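Local coordinates for protein HTH-type transcriptional regulator PrpR (Mycobacterium tuberculosis, PDB 6D2S) that regulates transcription of the enzymes that break down short-chain fatty acids, through the glyoxylate route and the methylcitrate cycle, at residues 84-87 with 88-91; 27-31 with 32-36; 212-215 with 216-220. All coordinates share one frame; numbering follows the deposited sequence. Where two conformers were deposited one is given.

Contact 1 (84-87 with 88-91); sequences PGQR and AFQI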
ATOM      1  N   PRO A  84       8.584   5.460  12.228  1.00 19.70           N
ATOM      2  CA  PRO A  84       8.829   6.518  11.230  1.00 20.11           C
ATOM      3  C   PRO A  84       8.146   6.288   9.893  1.00 16.49           C
ATOM      4  O   PRO A  84       7.639   7.242   9.284  1.00 14.90           O
ATOM      5  CB  PRO A  84      10.357   6.510  11.098  1.00 21.08           C
ATOM      6  CG  PRO A  84      10.826   6.080  12.465  1.00 25.05           C
ATOM      7  CD  PRO A  84       9.828   5.030  12.897  1.00 20.06           C
ATOM      8  N   GLY A  85       8.098   5.043   9.420  1.00 17.11           N
ATOM      9  CA  GLY A  85       7.461   4.790   8.139  1.00 18.14           C
ATOM     10  C   GLY A  85       5.981   5.114   8.155  1.00 14.25           C
ATOM     11  O   GLY A  85       5.449   5.688   7.199  1.00 15.37           O
ATOM     12  N   GLN A  86       5.288   4.741   9.237  1.00 13.54           N
ATOM     13  CA  GLN A  86       3.863   5.059   9.330  1.00 16.45           C
ATOM     14  C   GLN A  86       3.626   6.530   9.634  1.00 17.92           C
ATOM     15  O   GLN A  86       2.630   7.096   9.171  1.00 13.71           O
ATOM     16  CB  GLN A  86       3.177   4.190  10.387  1.00 17.75           C
ATOM     17  CG  GLN A  86       2.376   3.040   9.778  1.00 23.91           C
ATOM     18  CD  GLN A  86       1.385   3.505   8.703  1.00 24.03           C
ATOM     19  OE1 GLN A  86       0.354   4.123   9.000  1.00 22.83           O
ATOM     20  NE2 GLN A  86       1.704   3.211   7.448  1.00 17.06           N
ATOM     21  N   ARG A  87       4.501   7.166  10.416  1.00 16.98           N
ATOM     22  CA  ARG A  87       4.421   8.621  10.538  1.00 16.13           C
ATOM     23  C   ARG A  87       4.481   9.274   9.162  1.00 16.04           C
ATOM     24  O   ARG A  87       3.656  10.129   8.826  1.00 13.34           O
ATOM     25  CB  ARG A  87       5.548   9.143  11.432  1.00 17.98           C
ATOM     26  CG  ARG A  87       5.433   8.685  12.880  1.00 15.35           C
ATOM     27  CD  ARG A  87       6.582   9.208  13.739  1.00 15.05           C
ATOM     28  NE  ARG A  87       6.480   8.707  15.109  1.00 20.41           N
ATOM     29  CZ  ARG A  87       7.186   9.177  16.137  1.00 23.86           C
ATOM     30  NH1 ARG A  87       8.043  10.173  15.954  1.00 18.44           N
ATOM     31  NH2 ARG A  87       7.024   8.663  17.353  1.00 22.85           N
ATOM     32  N   ALA A  88       5.462   8.881   8.349  1.00 13.00           N
ATOM     33  CA  ALA A  88       5.559   9.420   6.998  1.00 14.78           C
ATOM     34  C   ALA A  88       4.288   9.139   6.206  1.00 15.52           C
ATOM     35  O   ALA A  88       3.783  10.017   5.490  1.00 13.22           O
ATOM     36  CB  ALA A  88       6.768   8.820   6.277  1.00 12.44           C
ATOM     37  N   PHE A  89       3.766   7.915   6.316  1.00 11.57           N
ATOM     38  CA  PHE A  89       2.556   7.554   5.574  1.00 12.03           C
ATOM     39  C   PHE A  89       1.390   8.473   5.928  1.00 13.89           C
ATOM     40  O   PHE A  89       0.655   8.935   5.043  1.00 12.95           O
ATOM     41  CB  PHE A  89       2.202   6.090   5.849  1.00 12.73           C
ATOM     42  CG  PHE A  89       1.128   5.552   4.950  1.00 14.26           C
ATOM     43  CD1 PHE A  89       1.461   4.910   3.763  1.00 19.63           C
ATOM     44  CD2 PHE A  89      -0.196   5.659   5.312  1.00 15.30           C
ATOM     45  CE1 PHE A  89       0.472   4.393   2.944  1.00 22.19           C
ATOM     46  CE2 PHE A  89      -1.201   5.156   4.494  1.00 22.66           C
ATOM     47  CZ  PHE A  89      -0.865   4.525   3.316  1.00 18.39           C
ATOM     48  N   GLN A  90       1.218   8.764   7.215  1.00 12.97           N
ATOM     49  CA  GLN A  90       0.146   9.662   7.635  1.00 12.33           C
ATOM     50  C   GLN A  90       0.343  11.066   7.079  1.00 12.18           C
ATOM     51  O   GLN A  90      -0.619  11.707   6.645  1.00 13.10           O
ATOM     52  CB  GLN A  90       0.073   9.715   9.160  1.00 12.36           C
ATOM     53  CG  GLN A  90      -0.348   8.410   9.784  1.00 14.68           C
ATOM     54  CD  GLN A  90      -1.671   7.913   9.228  1.00 17.65           C
ATOM     55  OE1 GLN A  90      -2.660   8.646   9.212  1.00 17.58           O
ATOM     56  NE2 GLN A  90      -1.697   6.658   8.786  1.00 16.84           N
ATOM     57  N   ILE A  91       1.575  11.581   7.137  1.00 11.53           N
ATOM     58  CA  ILE A  91       1.834  12.937   6.671  1.00 11.15           C
ATOM     59  C   ILE A  91       1.607  13.031   5.174  1.00 11.05           C
ATOM     60  O   ILE A  91       1.016  14.001   4.679  1.00 12.26           O
ATOM     61  CB  ILE A  91       3.265  13.371   7.047  1.00 10.46           C
ATOM     62  CG1 ILE A  91       3.452  13.305   8.563  1.00 10.49           C
ATOM     63  CG2 ILE A  91       3.542  14.785   6.518  1.00 11.14           C
ATOM     64  CD1 ILE A  91       4.957  13.259   9.001  1.00 12.25           C
TER

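Contact 2 (27-31 with 32-36); sequences RMFTE and SGMRT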
ATOM      1  N   ARG A  27       7.386  12.912  -8.624  1.00 17.64           N
ATOM      2  CA  ARG A  27       7.985  14.201  -8.961  1.00 22.04           C
ATOM      3  C   ARG A  27       8.157  15.070  -7.721  1.00 21.23           C
ATOM      4  O   ARG A  27       9.180  15.753  -7.571  1.00 23.21           O
ATOM      5  CB  ARG A  27       7.143  14.904 -10.028  1.00 33.10           C
ATOM      6  CG  ARG A  27       7.165  14.159 -11.366  1.00 47.92           C
ATOM      7  CD  ARG A  27       6.440  14.888 -12.497  1.00 58.29           C
ATOM      8  NE  ARG A  27       4.985  14.812 -12.377  1.00 64.54           N
ATOM      9  CZ  ARG A  27       4.149  14.876 -13.409  1.00 67.25           C
ATOM     10  NH1 ARG A  27       4.623  15.000 -14.641  1.00 67.97           N
ATOM     11  NH2 ARG A  27       2.840  14.803 -13.209  1.00 67.70           N
ATOM     12  N   MET A  28       7.183  15.048  -6.808  1.00 16.70           N
ATOM     13  CA  MET A  28       7.331  15.849  -5.599  1.00 19.09           C
ATOM     14  C   MET A  28       8.468  15.325  -4.729  1.00 18.96           C
ATOM     15  O   MET A  28       9.246  16.112  -4.175  1.00 20.42           O
ATOM     16  CB  MET A  28       6.021  15.883  -4.814  1.00 19.58           C
ATOM     17  CG  MET A  28       6.001  16.958  -3.748  1.00 28.88           C
ATOM     18  SD  MET A  28       4.409  16.997  -2.909  1.00 30.34           S
ATOM     19  CE  MET A  28       3.297  17.027  -4.309  1.00 29.31           C
ATOM     20  N   PHE A  29       8.571  13.999  -4.598  1.00 16.84           N
ATOM     21  CA  PHE A  29       9.687  13.386  -3.883  1.00 18.62           C
ATOM     22  C   PHE A  29      11.023  13.839  -4.467  1.00 21.43           C
ATOM     23  O   PHE A  29      11.921  14.273  -3.735  1.00 21.75           O
ATOM     24  CB  PHE A  29       9.537  11.859  -3.946  1.00 15.28           C
ATOM     25  CG  PHE A  29      10.607  11.083  -3.204  1.00 18.09           C
ATOM     26  CD1 PHE A  29      11.880  10.929  -3.739  1.00 18.76           C
ATOM     27  CD2 PHE A  29      10.309  10.455  -1.998  1.00 15.24           C
ATOM     28  CE1 PHE A  29      12.856  10.189  -3.071  1.00 18.73           C
ATOM     29  CE2 PHE A  29      11.275   9.720  -1.318  1.00 18.14           C
ATOM     30  CZ  PHE A  29      12.556   9.586  -1.859  1.00 17.75           C
ATOM     31  N   THR A  30      11.152  13.776  -5.797  1.00 19.27           N
ATOM     32  CA  THR A  30      12.421  14.073  -6.457  1.00 22.02           C
ATOM     33  C   THR A  30      12.722  15.569  -6.444  1.00 27.25           C
ATOM     34  O   THR A  30      13.845  15.982  -6.125  1.00 29.54           O
ATOM     35  CB  THR A  30      12.389  13.542  -7.895  1.00 23.22           C
ATOM     36  OG1 THR A  30      12.177  12.127  -7.868  1.00 28.69           O
ATOM     37  CG2 THR A  30      13.708  13.846  -8.611  1.00 25.90           C
ATOM     38  N   GLU A  31      11.733  16.399  -6.791  1.00 24.94           N
ATOM     39  CA  GLU A  31      11.964  17.838  -6.873  1.00 29.69           C
ATOM     40  C   GLU A  31      12.221  18.465  -5.510  1.00 32.63           C
ATOM     41  O   GLU A  31      12.872  19.515  -5.434  1.00 31.01           O
ATOM     42  CB  GLU A  31      10.782  18.528  -7.552  1.00 39.86           C
ATOM     43  CG  GLU A  31      10.681  18.238  -9.041  1.00 55.41           C
ATOM     44  CD  GLU A  31       9.511  18.943  -9.704  1.00 71.98           C
ATOM     45  OE1 GLU A  31       8.654  19.494  -8.980  1.00 76.16           O
ATOM     46  OE2 GLU A  31       9.448  18.943 -10.952  1.00 77.13           O
ATOM     47  N   SER A  32      11.735  17.858  -4.434  1.00 26.93           N
ATOM     48  CA  SER A  32      11.994  18.387  -3.104  1.00 28.07           C
ATOM     49  C   SER A  32      13.269  17.822  -2.494  1.00 31.17           C
ATOM     50  O   SER A  32      13.589  18.149  -1.349  1.00 36.61           O
ATOM     51  CB  SER A  32      10.787  18.134  -2.183  1.00 27.42           C
ATOM     52  OG  SER A  32      10.572  16.754  -1.970  1.00 36.98           O
ATOM     53  N   GLY A  33      14.007  16.998  -3.232  1.00 32.38           N
ATOM     54  CA  GLY A  33      15.273  16.486  -2.737  1.00 32.41           C
ATOM     55  C   GLY A  33      15.152  15.450  -1.643  1.00 33.89           C
ATOM     56  O   GLY A  33      16.086  15.287  -0.850  1.00 30.83           O
ATOM     57  N   MET A  34      14.028  14.735  -1.585  1.00 27.86           N
ATOM     58  CA  MET A  34      13.849  13.678  -0.600  1.00 27.16           C
ATOM     59  C   MET A  34      14.848  12.551  -0.832  1.00 23.94           C
ATOM     60  O   MET A  34      15.323  12.323  -1.947  1.00 23.16           O
ATOM     61  CB  MET A  34      12.429  13.104  -0.672  1.00 27.45           C
ATOM     62  CG  MET A  34      11.300  14.127  -0.544  1.00 34.01           C
ATOM     63  SD  MET A  34      10.783  14.381   1.158  1.00 32.08           S
ATOM     64  CE  MET A  34      10.040  16.005   1.053  1.00 36.99           C
ATOM     65  N   ARG A  35      15.144  11.827   0.240  1.00 23.18           N
ATOM     66  CA  ARG A  35      15.935  10.611   0.160  1.00 30.93           C
ATOM     67  C   ARG A  35      15.301   9.570   1.067  1.00 28.09           C
ATOM     68  O   ARG A  35      14.791   9.899   2.143  1.00 20.99           O
ATOM     69  CB  ARG A  35      17.395  10.856   0.567  1.00 42.31           C
ATOM     70  CG  ARG A  35      17.562  11.350   1.991  1.00 56.29           C
ATOM     71  CD  ARG A  35      19.017  11.671   2.299  1.00 68.92           C
ATOM     72  NE  ARG A  35      19.864  10.483   2.241  1.00 77.93           N
ATOM     73  CZ  ARG A  35      21.185  10.498   2.387  1.00 83.29           C
ATOM     74  NH1 ARG A  35      21.818  11.643   2.600  1.00 84.97           N
ATOM     75  NH2 ARG A  35      21.874   9.365   2.319  1.00 86.24           N
ATOM     76  N   THR A  36      15.313   8.317   0.615  1.00 23.27           N
ATOM     77  CA  THR A  36      14.769   7.236   1.420  1.00 24.77           C
ATOM     78  C   THR A  36      15.444   7.195   2.787  1.00 25.72           C
ATOM     79  O   THR A  36      16.650   7.425   2.913  1.00 29.52           O
ATOM     80  CB  THR A  36      14.940   5.902   0.683  1.00 28.81           C
ATOM     81  OG1 THR A  36      14.146   5.928  -0.511  1.00 32.42           O
ATOM     82  CG2 THR A  36      14.484   4.742   1.557  1.00 28.00           C
TER
HETATM   83  O   HOH W   1      14.952  12.913  -4.515  1.00 38.00           O

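Contact 3 (212-215 with 216-220); sequences CPLW and VVHDA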
ATOM      1  N   CYS A 212     -11.302 -19.878  -5.372  1.00 71.15           N
ATOM      2  CA  CYS A 212     -10.101 -19.212  -4.874  1.00 68.21           C
ATOM      3  C   CYS A 212      -9.564 -19.906  -3.625  1.00 62.97           C
ATOM      4  O   CYS A 212     -10.267 -20.020  -2.621  1.00 61.97           O
ATOM      5  CB  CYS A 212     -10.383 -17.739  -4.570  1.00 67.65           C
ATOM      6  SG  CYS A 212      -8.926 -16.801  -4.033  1.00 66.56           S
ATOM      7  N   PRO A 213      -8.313 -20.368  -3.691  1.00 59.14           N
ATOM      8  CA  PRO A 213      -7.705 -21.102  -2.561  1.00 58.53           C
ATOM      9  C   PRO A 213      -7.226 -20.149  -1.470  1.00 53.75           C
ATOM     10  O   PRO A 213      -6.056 -19.793  -1.354  1.00 51.96           O
ATOM     11  CB  PRO A 213      -6.548 -21.844  -3.231  1.00 55.86           C
ATOM     12  CG  PRO A 213      -6.121 -20.911  -4.325  1.00 55.80           C
ATOM     13  CD  PRO A 213      -7.371 -20.207  -4.813  1.00 55.32           C
ATOM     14  N   LEU A 214      -8.168 -19.717  -0.630  1.00 52.49           N
ATOM     15  CA  LEU A 214      -7.857 -18.682   0.349  1.00 52.12           C
ATOM     16  C   LEU A 214      -6.795 -19.119   1.347  1.00 45.42           C
ATOM     17  O   LEU A 214      -6.138 -18.261   1.948  1.00 41.47           O
ATOM     18  CB  LEU A 214      -9.121 -18.257   1.090  1.00 56.97           C
ATOM     19  CG  LEU A 214      -8.921 -16.953   1.857  1.00 63.64           C
ATOM     20  CD1 LEU A 214      -8.328 -17.189   3.241  1.00 66.74           C
ATOM     21  CD2 LEU A 214      -8.036 -16.017   1.048  1.00 62.86           C
ATOM     22  N   TRP A 215      -6.606 -20.425   1.540  1.00 41.89           N
ATOM     23  CA  TRP A 215      -5.534 -20.884   2.410  1.00 41.09           C
ATOM     24  C   TRP A 215      -4.179 -20.338   1.979  1.00 36.25           C
ATOM     25  O   TRP A 215      -3.235 -20.349   2.775  1.00 37.58           O
ATOM     26  CB  TRP A 215      -5.509 -22.418   2.449  1.00 39.39           C
ATOM     27  CG  TRP A 215      -5.620 -23.061   1.097  1.00 38.96           C
ATOM     28  CD1 TRP A 215      -4.622 -23.223   0.180  1.00 36.67           C
ATOM     29  CD2 TRP A 215      -6.796 -23.642   0.515  1.00 40.78           C
ATOM     30  NE1 TRP A 215      -5.105 -23.863  -0.938  1.00 34.46           N
ATOM     31  CE2 TRP A 215      -6.436 -24.132  -0.756  1.00 38.57           C
ATOM     32  CE3 TRP A 215      -8.119 -23.795   0.947  1.00 44.42           C
ATOM     33  CZ2 TRP A 215      -7.351 -24.759  -1.602  1.00 45.59           C
ATOM     34  CZ3 TRP A 215      -9.028 -24.422   0.106  1.00 47.56           C
ATOM     35  CH2 TRP A 215      -8.639 -24.895  -1.152  1.00 48.56           C
ATOM     36  N   VAL A 216      -4.061 -19.847   0.743  1.00 30.01           N
ATOM     37  CA  VAL A 216      -2.790 -19.298   0.298  1.00 27.68           C
ATOM     38  C   VAL A 216      -2.348 -18.133   1.177  1.00 33.38           C
ATOM     39  O   VAL A 216      -1.151 -17.830   1.243  1.00 35.00           O
ATOM     40  CB  VAL A 216      -2.876 -18.880  -1.183  1.00 33.97           C
ATOM     41  CG1 VAL A 216      -3.175 -20.099  -2.056  1.00 34.24           C
ATOM     42  CG2 VAL A 216      -3.942 -17.809  -1.371  1.00 34.74           C
ATOM     43  N   VAL A 217      -3.283 -17.473   1.869  1.00 31.65           N
ATOM     44  CA  VAL A 217      -2.960 -16.394   2.789  0.58 29.85           C
ATOM     45  C   VAL A 217      -3.359 -16.732   4.220  1.00 30.26           C
ATOM     46  O   VAL A 217      -2.601 -16.464   5.157  1.00 29.93           O
ATOM     47  CB  VAL A 217      -3.610 -15.065   2.345  0.58 29.93           C
ATOM     48  CG1 VAL A 217      -3.410 -13.996   3.403  0.58 28.73           C
ATOM     49  CG2 VAL A 217      -3.023 -14.620   1.014  0.58 26.24           C
ATOM     50  N   HIS A 218      -4.532 -17.338   4.410  1.00 35.65           N
ATOM     51  CA  HIS A 218      -4.956 -17.692   5.757  1.00 37.08           C
ATOM     52  C   HIS A 218      -3.970 -18.642   6.428  1.00 32.63           C
ATOM     53  O   HIS A 218      -3.821 -18.611   7.656  1.00 30.97           O
ATOM     54  CB  HIS A 218      -6.355 -18.304   5.730  1.00 44.74           C
ATOM     55  CG  HIS A 218      -7.020 -18.338   7.071  1.00 49.46           C
ATOM     56  ND1 HIS A 218      -6.885 -19.395   7.943  1.00 51.57           N
ATOM     57  CD2 HIS A 218      -7.814 -17.434   7.694  1.00 50.50           C
ATOM     58  CE1 HIS A 218      -7.572 -19.146   9.043  1.00 53.10           C
ATOM     59  NE2 HIS A 218      -8.146 -17.964   8.917  1.00 54.25           N
ATOM     60  N   ASP A 219      -3.281 -19.484   5.648  1.00 31.61           N
ATOM     61  CA  ASP A 219      -2.277 -20.374   6.230  1.00 29.20           C
ATOM     62  C   ASP A 219      -1.237 -19.614   7.046  1.00 28.60           C
ATOM     63  O   ASP A 219      -0.592 -20.204   7.917  1.00 31.79           O
ATOM     64  CB  ASP A 219      -1.564 -21.175   5.133  1.00 30.90           C
ATOM     65  CG  ASP A 219      -2.373 -22.373   4.635  1.00 35.25           C
ATOM     66  OD1 ASP A 219      -3.418 -22.706   5.231  1.00 36.63           O
ATOM     67  OD2 ASP A 219      -1.947 -22.981   3.633  1.00 35.59           O
ATOM     68  N   ALA A 220      -1.044 -18.319   6.776  1.00 29.55           N
ATOM     69  CA  ALA A 220      -0.060 -17.549   7.534  1.00 27.05           C
ATOM     70  C   ALA A 220      -0.361 -17.552   9.027  1.00 28.86           C
ATOM     71  O   ALA A 220       0.567 -17.521   9.848  1.00 32.34           O
ATOM     72  CB  ALA A 220       0.003 -16.109   7.013  1.00 27.42           C
TER

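Contact 1 (84-87 with 88-91)
The first turns of helix 84-99 join Gln86 to Phe89 and Gln90 in the IrrE N-terminal-like region. Gln90 NE2 donates to Gln86 OE1 at 3.3 Å. The acceptor lies in the amide plane of Gln90, and the N-H points at it fairly straight, at 156°. The two amide planes are turned 62° apart. Gln86 bends at chi2 (-52°), which brings its amide back beside Phe89. There Gln86 NE2 comes within 3.3 Å of Phe89 CB and 3.5 Å of Phe89 CG. The two side chains run alongside each other in the same direction. Each amide has a further partner: Gln90 OE1 accepts from Arg67, and Gln86 OE1 also takes a weak bond from Lys66. The backbone bonds run in sequence, from Ala88 N to Pro84 O (2.9 Å) through to Ile91 N to Arg87 O (3.0 Å). Ile91 CG1 packs on the same Arg87 O at 3.2 Å. The extended Arg87 chain runs back to bond the carbonyls of His80 and Leu82, which precede the helix. Phe89 packs on helix 116-135 and Ile91 on helix 39-51. The i to i+4 backbone ladder is that of a regular alpha-helix, and the glutamine pair shares its spacing.

Contact 2 (27-31 with 32-36)
Phe29 and Met34 pack together where helix 19-31 ends in a Schellman motif. Met34 CB sits over the centre of the Phe29 ring, 3.5 Å from the centroid and only 4° off the ring normal. This is a CH-pi contact on one face. The ring reaches it because Phe29 CG is anti to the backbone N (chi1 -178°), although the CB itself points away from the following residues. At the ring edge, Thr36 N approaches near the ring plane. Thr36 OG1 hydrogen-bonds to Glu140. Two backbone bonds close the motif. Met34 N donates to Phe29 O at 3.0 Å, nearly along the C=O axis. Gly33 N donates to Thr30 O at 3.1 Å, from well above the carbonyl plane. Gly33 has a positive phi of 72°, which favours glycine and breaks the helical path. Met28 and Met34 both touch Phe134 of helix 116-135, and Phe29 and Met34 both touch Leu39 of helix 39-51. The other side is looser. Thr30, Glu31, Gly33 and Arg35 are exposed. A water donates to Met34 O at 2.7 Å and only weakly to Phe29 O. Unlike this exposed side, the grip on Met28 O at the helix end is tight: it takes two donors from one residue, Ser32 N at 3.1 Å and Ser32 OG at 2.7 Å.

Contact 3 (212-215 with 216-220)
Trp215, Val216 and Leu214 carry this contact at the start of the short helix 215-218. The indole of Trp215 folds back over the chain. Its CG lies between the backbone N and the carbonyl carbon (chi1 46°), which places the ring beside Val216 and over Pro213. Pro213 CB sits on one face of the indole, offset toward the rim. On the Val216 side, Trp215 CD1 comes within 4.1 Å of Val216 CG1. Val216 CG1 also meets Pro213 CG at 3.8 Å. Val216 CG1 is therefore shared between the proline ring and the indole, and the Pro213 and Val216 side chains pass each other at a slant. Val216 and Pro213 both touch Ala232 of strand 228-233, and Trp215 touches Gln230 of the same strand.

The backbone here makes an inverse gamma turn centred on Pro213, and the helix follows directly. It belongs to the C-terminal short-chain fatty acyl coenzyme A regulator region, whose family falls in the GAF clan. The carbonyl of Leu214, just before the helix, accepts two donors. His218 N donates to Leu214 O at 3.1 Å, in the carbonyl plane and nearly straight (N-H...O 170°). Val217 N donates to Leu214 O at 3.0 Å, from above the carbonyl plane.

Leu214 also reaches forward with its side chain. CG is anti to the backbone N (chi1 -166°), and Leu214 CD1 comes to 3.4 Å from His218 CB. On the sheet side Leu214 touches Val186 of strand 183-189 and Ile194 of strand 194-198. The His218 ring leads away from Leu214 to an edge-to-face contact with Phe221, and His218 NE2 makes a weak hydrogen bond to Lys190 O.

From the N terminus the order is contact 2, contact 1, contact 3. They lie in series, and none nests in or crosses another. Each is local and closes no large loop. Contact 2 ends helix 19-31 and leads into the link to helix 39-51. Contact 1 opens helix 84-99, after strand 75-79. These two are neighbours, with centres about 15 Å apart, and the side chains of both pack on helices 39-51 and 116-135. Contact 3 lies on the opposite side of the chain's centre, about 29 Å from contact 1 and 38 Å from contact 2, centre to centre. It sets helix 215-218 against the five-stranded antiparallel sheet, between strands 194-198 and 228-233 in the sequence.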